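Local coordinates for acetone carboxylase alpha subunit (Xanthobacter autotrophicus Py2, PDB 5M45), which belongs to the hydantoinase B/oxoprolinase family and binds a manganese ion as one chain of a six-chain assembly, at residues T174-T179 against R235-G240; L273-R278 against Y376-R381; R634-V639 against A678-I683. All coordinates share one frame; numbering follows the deposited sequence.

Contact 1 (T174-T179 against R235-G240). With MN (manganese (II) ion), chain M.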
# COMPACT_ATOMS: atom_id res chain seq x y z
N THR A 174 17.67 6.92 3.39
CA THR A 174 18.21 5.61 3.81
C THR A 174 17.58 4.50 2.97
O THR A 174 16.35 4.51 2.74
CB THR A 174 17.89 5.25 5.28
OG1 THR A 174 16.48 5.32 5.49
CG2 THR A 174 18.57 6.18 6.27
N HIS A 175 18.38 3.54 2.54
CA HIS A 175 17.84 2.28 2.01
C HIS A 175 17.33 1.42 3.17
O HIS A 175 18.13 1.01 4.01
CB HIS A 175 18.89 1.48 1.22
CG HIS A 175 18.38 0.15 0.76
ND1 HIS A 175 17.96 -0.09 -0.53
CD2 HIS A 175 18.10 -0.99 1.46
CE1 HIS A 175 17.47 -1.32 -0.61
NE2 HIS A 175 17.55 -1.89 0.57
N VAL A 176 16.01 1.16 3.22
CA VAL A 176 15.40 0.31 4.30
C VAL A 176 15.28 -1.15 3.83
O VAL A 176 15.27 -1.43 2.61
CB VAL A 176 14.03 0.83 4.78
CG1 VAL A 176 14.15 2.30 5.22
CG2 VAL A 176 12.92 0.69 3.70
N ILE A 177 15.16 -2.07 4.78
CA ILE A 177 15.20 -3.50 4.47
C ILE A 177 14.00 -3.93 3.60
O ILE A 177 14.18 -4.66 2.61
CB ILE A 177 15.31 -4.39 5.74
CG1 ILE A 177 16.59 -4.05 6.51
CG2 ILE A 177 15.26 -5.90 5.36
CD1 ILE A 177 16.65 -4.66 7.91
N ASP A 178 12.79 -3.49 3.96
CA ASP A 178 11.61 -3.80 3.17
C ASP A 178 10.52 -2.74 3.33
O ASP A 178 10.49 -2.02 4.36
CB ASP A 178 11.05 -5.21 3.44
CG ASP A 178 10.06 -5.27 4.63
OD1 ASP A 178 10.50 -5.23 5.81
OD2 ASP A 178 8.83 -5.40 4.41
N THR A 179 9.63 -2.68 2.31
CA THR A 179 8.48 -1.82 2.32
C THR A 179 7.16 -2.58 2.15
O THR A 179 6.16 -2.00 1.75
CB THR A 179 8.59 -0.67 1.27
OG1 THR A 179 9.02 -1.16 0.01
CG2 THR A 179 9.60 0.37 1.74
N ARG A 235 14.49 7.74 12.34
CA ARG A 235 15.18 8.62 13.29
C ARG A 235 16.56 9.05 12.76
O ARG A 235 16.95 10.20 12.97
CB ARG A 235 15.27 7.99 14.70
CG ARG A 235 13.91 7.66 15.32
CD ARG A 235 13.04 8.92 15.54
NE ARG A 235 11.74 8.61 16.07
CZ ARG A 235 10.84 9.51 16.47
NH1 ARG A 235 9.66 9.13 16.93
NH2 ARG A 235 11.07 10.82 16.40
N THR A 236 17.26 8.13 12.07
CA THR A 236 18.50 8.44 11.36
C THR A 236 18.36 9.59 10.36
O THR A 236 19.18 10.52 10.35
CB THR A 236 19.03 7.17 10.58
OG1 THR A 236 19.35 6.14 11.55
CG2 THR A 236 20.25 7.48 9.77
N ARG A 237 17.31 9.55 9.53
CA ARG A 237 17.10 10.60 8.53
C ARG A 237 16.76 11.96 9.18
O ARG A 237 17.31 13.01 8.79
CB ARG A 237 15.98 10.23 7.54
CG ARG A 237 16.26 9.01 6.66
CD ARG A 237 15.17 8.76 5.61
NE ARG A 237 13.82 8.61 6.18
CZ ARG A 237 13.28 7.46 6.58
NH1 ARG A 237 13.93 6.31 6.51
NH2 ARG A 237 12.04 7.47 7.08
N ILE A 238 15.87 11.95 10.18
CA ILE A 238 15.48 13.20 10.85
C ILE A 238 16.69 13.85 11.57
O ILE A 238 16.83 15.08 11.55
CB ILE A 238 14.31 13.01 11.85
CG1 ILE A 238 13.11 12.54 11.11
CG2 ILE A 238 13.95 14.34 12.46
CD1 ILE A 238 12.00 12.02 12.02
N ALA A 239 17.53 13.03 12.22
CA ALA A 239 18.73 13.53 12.89
C ALA A 239 19.63 14.31 11.95
O ALA A 239 20.00 15.45 12.23
CB ALA A 239 19.53 12.39 13.53
N GLY A 240 19.99 13.70 10.83
CA GLY A 240 20.87 14.36 9.90
C GLY A 240 20.27 15.63 9.26
O GLY A 240 20.97 16.63 9.11
MN MN M . 17.87 1.36 -2.32
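Two torsions bring Arg237 and Thr174 together: the arginine chain bends at chi3 (-57°), which turns its guanidinium along the strand, and Thr174 sets OG1 between its backbone N and carbonyl carbon (chi1 54°), where the hydroxyl meets the incoming nitrogen. The setting is helix-on-sheet packing, with helix 227-255 laid against the seven-stranded antiparallel sheet at the end of strand 165-175. Arg237 NH1 donates to Thr174 OG1 over 2.9 Å, with an N-H...O angle of 153°, and the hydroxyl lies in the guanidinium plane, at its edge. Because NE of Arg237 is hydrogen-bonded to Thr156 OG1, this buried cation is held by threonine hydroxyls on two neighbouring strands, an arrangement that should fix its rotation.

The two side chains cross at about a right angle, and the aliphatic part of the arginine completes the fit. Arg237 CG lies 3.7 Å from Thr174 CG2, and the same methyl group of Thr174 touches Thr236 CG2 at 4.1 Å. Val176 CG1 comes within 4.2 Å of Arg237 NH1 from an oblique direction. Thr236 turns its own hydroxyl back to Leu232 O, leaving its methyl for the strand.

The example illustrates how a strand can serve two neighbours with successive residues. CB of Thr174 is directed toward the helix and that of His175 away from it, and the imidazole reaches a manganese ion also bound by His150 and Asp153. His175 NE2 is hydrogen-bonded to Ser186 OG, and His175 ND1 coordinates the manganese at 2.3 Å.

Contact 2 (L273-R278 against Y376-R381). With AE4 (3,6,9,12,15-pentaoxaheptadecan-1-ol), chain P.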
# COMPACT_ATOMS: atom_id res chain seq x y z
N LEU A 273 30.37 24.71 -14.94
CA LEU A 273 31.69 25.13 -15.48
C LEU A 273 32.78 24.05 -15.32
O LEU A 273 33.59 23.84 -16.22
CB LEU A 273 32.17 26.47 -14.84
CG LEU A 273 31.32 27.69 -15.22
CD1 LEU A 273 31.60 28.86 -14.26
CD2 LEU A 273 31.54 28.12 -16.68
N GLY A 274 32.80 23.40 -14.18
CA GLY A 274 33.74 22.29 -13.85
C GLY A 274 33.59 21.10 -14.81
O GLY A 274 34.60 20.56 -15.30
N LEU A 275 32.35 20.69 -15.10
CA LEU A 275 32.13 19.61 -16.08
C LEU A 275 32.62 19.98 -17.48
O LEU A 275 33.31 19.20 -18.12
CB LEU A 275 30.65 19.22 -16.15
CG LEU A 275 30.30 18.25 -17.29
CD1 LEU A 275 30.95 16.90 -17.01
CD2 LEU A 275 28.81 18.10 -17.46
N GLN A 276 32.23 21.16 -17.95
CA GLN A 276 32.63 21.65 -19.27
C GLN A 276 34.18 21.66 -19.44
O GLN A 276 34.72 21.20 -20.45
CB GLN A 276 32.02 23.01 -19.51
CG GLN A 276 32.25 23.58 -20.90
CD GLN A 276 31.74 25.02 -21.01
OE1 GLN A 276 31.82 25.86 -20.07
NE2 GLN A 276 31.20 25.32 -22.14
N ALA A 277 34.86 22.15 -18.42
CA ALA A 277 36.32 22.22 -18.44
C ALA A 277 36.96 20.84 -18.45
O ALA A 277 37.92 20.60 -19.17
CB ALA A 277 36.86 23.05 -17.26
N ARG A 278 36.41 19.92 -17.64
CA ARG A 278 36.92 18.55 -17.58
C ARG A 278 36.72 17.78 -18.90
O ARG A 278 37.61 17.05 -19.34
CB ARG A 278 36.38 17.82 -16.35
CG ARG A 278 37.10 18.24 -15.06
CD ARG A 278 38.38 17.45 -14.98
NE ARG A 278 39.26 17.77 -13.86
CZ ARG A 278 40.33 17.02 -13.52
NH1 ARG A 278 40.64 15.83 -14.16
NH2 ARG A 278 41.04 17.38 -12.46
N TYR A 376 22.89 20.15 -15.50
CA TYR A 376 22.61 21.27 -16.41
C TYR A 376 23.60 21.32 -17.60
O TYR A 376 23.28 21.88 -18.65
CB TYR A 376 22.55 22.64 -15.67
CG TYR A 376 21.32 22.80 -14.77
CD1 TYR A 376 20.08 23.11 -15.33
CD2 TYR A 376 21.36 22.57 -13.39
CE1 TYR A 376 18.95 23.22 -14.55
CE2 TYR A 376 20.24 22.70 -12.59
CZ TYR A 376 19.02 23.01 -13.18
OH TYR A 376 17.87 23.10 -12.42
N GLY A 377 24.79 20.73 -17.48
CA GLY A 377 25.76 20.70 -18.57
C GLY A 377 25.70 19.48 -19.47
O GLY A 377 26.57 19.29 -20.30
N THR A 378 24.67 18.64 -19.32
CA THR A 378 24.47 17.41 -20.12
C THR A 378 23.07 17.40 -20.76
O THR A 378 22.10 17.78 -20.13
CB THR A 378 24.61 16.17 -19.18
OG1 THR A 378 25.83 16.23 -18.44
CG2 THR A 378 24.57 14.88 -19.98
N GLU A 379 22.98 17.02 -22.04
CA GLU A 379 21.67 16.87 -22.71
C GLU A 379 21.28 15.38 -22.76
O GLU A 379 22.13 14.54 -23.06
CB GLU A 379 21.72 17.42 -24.13
CG GLU A 379 21.92 18.92 -24.26
CD GLU A 379 22.26 19.34 -25.69
OE1 GLU A 379 22.91 20.39 -25.81
OE2 GLU A 379 22.01 18.58 -26.68
N PHE A 380 20.02 15.05 -22.41
CA PHE A 380 19.54 13.68 -22.44
C PHE A 380 18.30 13.56 -23.32
O PHE A 380 17.41 14.41 -23.26
CB PHE A 380 19.17 13.15 -21.04
CG PHE A 380 20.28 13.24 -20.00
CD1 PHE A 380 21.20 12.21 -19.83
CD2 PHE A 380 20.32 14.32 -19.10
CE1 PHE A 380 22.16 12.26 -18.82
CE2 PHE A 380 21.27 14.37 -18.09
CZ PHE A 380 22.20 13.34 -17.97
N ARG A 381 18.25 12.51 -24.14
CA ARG A 381 17.04 12.17 -24.91
C ARG A 381 16.61 10.72 -24.63
O ARG A 381 17.32 9.76 -25.00
CB ARG A 381 17.23 12.43 -26.42
CG ARG A 381 16.03 11.98 -27.26
CD ARG A 381 15.94 12.59 -28.66
NE ARG A 381 14.72 12.16 -29.37
CZ ARG A 381 14.53 10.97 -29.98
NH1 ARG A 381 15.48 10.05 -30.03
NH2 ARG A 381 13.36 10.72 -30.57
C2 AE4 P . 17.60 22.50 -23.80
C3 AE4 P . 16.66 23.08 -22.75
O4 AE4 P . 17.43 23.58 -21.65
C5 AE4 P . 16.76 24.53 -20.81
C6 AE4 P . 17.31 24.46 -19.38
O7 AE4 P . 16.37 23.90 -18.45
C8 AE4 P . 16.20 22.48 -18.63
C9 AE4 P . 15.13 21.98 -17.67
C11 AE4 P . 16.09 20.12 -16.48
O10 AE4 P . 15.76 21.51 -16.48
C12 AE4 P . 17.50 19.95 -15.96
O13 AE4 P . 17.50 19.87 -14.53
C14 AE4 P . 18.62 19.16 -14.03
C15 AE4 P . 18.68 19.28 -12.51
O16 AE4 P . 17.65 18.47 -11.96
C17 AE4 P . 18.07 17.19 -11.51
C18 AE4 P . 16.90 16.55 -10.78
O19 AE4 P . 16.47 17.40 -9.69
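Leu275 reaches from helix 257-282 to the turn that leads into strand 378-381, touching Gly377 and Thr378. Its CB points toward the turn, and CG, anti to the backbone N (chi1 171°), carries the chain outward to the fork. One branch, Leu275 CD2, does the touching: it rests 3.8 Å from Gly377 O and 3.7 Å from Thr378 OG1, so the methyl sits against two oxygens in van der Waals contact. The leucine and threonine side chains meet at about a right angle. That hydroxyl has its polar partners in Trp330 NE1 and Ala374 O, and Leu275 also packs on Met360 and Ile365.

Strand 378-381 runs parallel to strand 330-333 at the margin of a four-stranded mixed sheet, and helix 349-361, which lies between them in sequence, touches Thr378 and Phe380; this is consistent with a beta-alpha-beta crossover. Through Leu275, helix 257-282 also packs beside Gly377 and Thr378.

Thr378 CG2 lies over one face of the Phe380 ring, 3.5 Å above its plane and toward the rim. Tyr376, just before Gly377, turns its ring away from the helix to the bound 3,6,9,12,15-pentaoxaheptadecan-1-ol. Ligand atom C14 lies over one face of the Tyr376 ring, 3.9 Å above its plane, and O13 is 3.7 Å from Tyr376 CE1. The phenol OH is hydrogen-bonded to Asp100 OD1, while the ligand is hydrogen-bonded to Lys120 NZ.

Contact 3 (R634-V639 against A678-I683)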
# COMPACT_ATOMS: atom_id res chain seq x y z
N ARG A 634 48.62 -10.60 -22.09
CA ARG A 634 48.79 -10.55 -20.64
C ARG A 634 50.18 -11.07 -20.27
O ARG A 634 50.67 -12.00 -20.89
CB ARG A 634 47.74 -11.37 -19.91
CG ARG A 634 47.82 -11.30 -18.37
CD ARG A 634 46.48 -11.66 -17.78
NE ARG A 634 46.36 -11.68 -16.33
CZ ARG A 634 46.29 -10.58 -15.55
NH1 ARG A 634 46.44 -9.36 -16.06
NH2 ARG A 634 46.11 -10.70 -14.23
N GLU A 635 50.79 -10.45 -19.26
CA GLU A 635 52.06 -10.89 -18.71
C GLU A 635 51.97 -12.33 -18.18
O GLU A 635 51.14 -12.58 -17.30
CB GLU A 635 52.52 -9.90 -17.63
CG GLU A 635 54.03 -9.89 -17.37
CD GLU A 635 54.90 -9.39 -18.60
OE1 GLU A 635 55.73 -10.22 -19.14
OE2 GLU A 635 54.77 -8.17 -19.03
N PRO A 636 52.76 -13.28 -18.72
CA PRO A 636 52.60 -14.68 -18.25
C PRO A 636 52.67 -14.91 -16.73
O PRO A 636 51.89 -15.69 -16.21
CB PRO A 636 53.66 -15.46 -19.00
CG PRO A 636 53.83 -14.68 -20.27
CD PRO A 636 53.69 -13.21 -19.86
N GLN A 637 53.56 -14.20 -16.04
CA GLN A 637 53.66 -14.33 -14.57
C GLN A 637 52.35 -13.91 -13.86
O GLN A 637 52.02 -14.47 -12.83
CB GLN A 637 54.88 -13.54 -14.03
CG GLN A 637 55.20 -13.77 -12.55
CD GLN A 637 55.45 -15.24 -12.24
OE1 GLN A 637 56.27 -15.91 -12.90
NE2 GLN A 637 54.73 -15.78 -11.29
N ALA A 638 51.62 -12.96 -14.43
CA ALA A 638 50.35 -12.52 -13.83
C ALA A 638 49.27 -13.62 -13.91
O ALA A 638 48.41 -13.71 -13.02
CB ALA A 638 49.84 -11.22 -14.47
N VAL A 639 49.33 -14.45 -14.95
CA VAL A 639 48.46 -15.61 -15.10
C VAL A 639 48.83 -16.64 -14.00
O VAL A 639 47.95 -17.10 -13.27
CB VAL A 639 48.48 -16.22 -16.52
CG1 VAL A 639 47.57 -17.45 -16.61
CG2 VAL A 639 48.06 -15.20 -17.57
N ALA A 678 55.32 -20.72 -27.83
CA ALA A 678 54.81 -21.62 -28.86
C ALA A 678 53.29 -21.69 -28.83
O ALA A 678 52.66 -21.70 -29.89
CB ALA A 678 55.38 -23.02 -28.71
N ALA A 679 52.69 -21.76 -27.63
CA ALA A 679 51.23 -21.80 -27.52
C ALA A 679 50.55 -20.54 -28.08
O ALA A 679 49.49 -20.65 -28.72
CB ALA A 679 50.79 -22.06 -26.11
N ARG A 680 51.15 -19.38 -27.82
CA ARG A 680 50.63 -18.11 -28.31
C ARG A 680 50.77 -17.97 -29.84
O ARG A 680 49.87 -17.50 -30.50
CB ARG A 680 51.26 -16.92 -27.56
CG ARG A 680 50.77 -16.86 -26.11
CD ARG A 680 51.44 -15.82 -25.22
NE ARG A 680 50.53 -15.46 -24.12
CZ ARG A 680 50.71 -14.47 -23.25
NH1 ARG A 680 51.82 -13.75 -23.25
NH2 ARG A 680 49.76 -14.20 -22.36
N ALA A 681 51.90 -18.40 -30.40
CA ALA A 681 52.06 -18.47 -31.87
C ALA A 681 51.00 -19.37 -32.53
O ALA A 681 50.44 -19.04 -33.58
CB ALA A 681 53.46 -18.95 -32.21
N GLN A 682 50.71 -20.50 -31.89
CA GLN A 682 49.70 -21.41 -32.40
C GLN A 682 48.25 -20.85 -32.28
O GLN A 682 47.45 -21.02 -33.22
CB GLN A 682 49.87 -22.78 -31.71
CG GLN A 682 48.85 -23.84 -32.09
CD GLN A 682 48.94 -24.22 -33.58
OE1 GLN A 682 49.99 -24.58 -34.08
NE2 GLN A 682 47.85 -24.02 -34.31
N ILE A 683 47.93 -20.18 -31.19
CA ILE A 683 46.61 -19.53 -31.06
C ILE A 683 46.38 -18.45 -32.14
O ILE A 683 45.27 -18.32 -32.66
CB ILE A 683 46.38 -19.02 -29.61
CG1 ILE A 683 46.11 -20.21 -28.68
CG2 ILE A 683 45.20 -18.06 -29.53
CD1 ILE A 683 46.21 -19.88 -27.22
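Hydrogen bonds dominate where Arg680 meets Arg634: both terminal nitrogens of the Arg680 guanidinium converge end-on upon one backbone oxygen. Arg680 NH2 donates to Arg634 O over 2.8 Å, the straighter of the two bonds at 158°, and Arg680 NH1 reaches the same Arg634 O at 3.2 Å and 137°. The oxygen lies in the guanidinium plane. An arm extended from CG to NE spans the gap from helix 673-690, for the nearest CA atoms, those of Pro636 and Arg680, are 10.8 Å apart. Arg680 NE is hydrogen-bonded to Tyr657 O, and with two backbone carbonyls in its grip the flat group is probably held against rotation.

Here a side chain of helix 673-690 is hydrogen-bonded to a backbone carbonyl in the loop just ahead of helix 636-645, where Glu635 takes the N-cap position.

Van der Waals contact is slight: Pro636 CG approaches Arg680 NH1 to 3.7 Å, obliquely to the guanidinium.

Among the charges, the guanidinium of Arg634 leads away from Arg680 to salt bridges with Asp470 and Asp642, and Ala638 CB sits over the centre of one of its faces, 3.7 Å above the plane. Glu635 OE1 stays 6.7 Å from Arg680 NH1, a separation at which any attraction would be long-range.

Overall arrangement
The three contacts follow one another in series along the chain, each closing before the next opens. Contacts 1 and 2 both belong to the hydantoinase B/oxoprolinase part of the chain and use consecutive helices, 227-255 and 257-282, yet each helix meets a different sheet: the seven-stranded antiparallel one in contact 1, the four-stranded mixed one in contact 2. Their centres are 32 Å apart, with nearest atoms about 22 Å apart. Contact 3, in the C-terminal part of the chain, joins helix 673-690 to the start of helix 636-645 and the loop before it; its centre is 52 Å from that of contact 1, across the chain's centre, and 43 Å from that of contact 2. The manganese and ligand sites therefore border separate helix-sheet junctions, while contact 3 lies in a peripheral region.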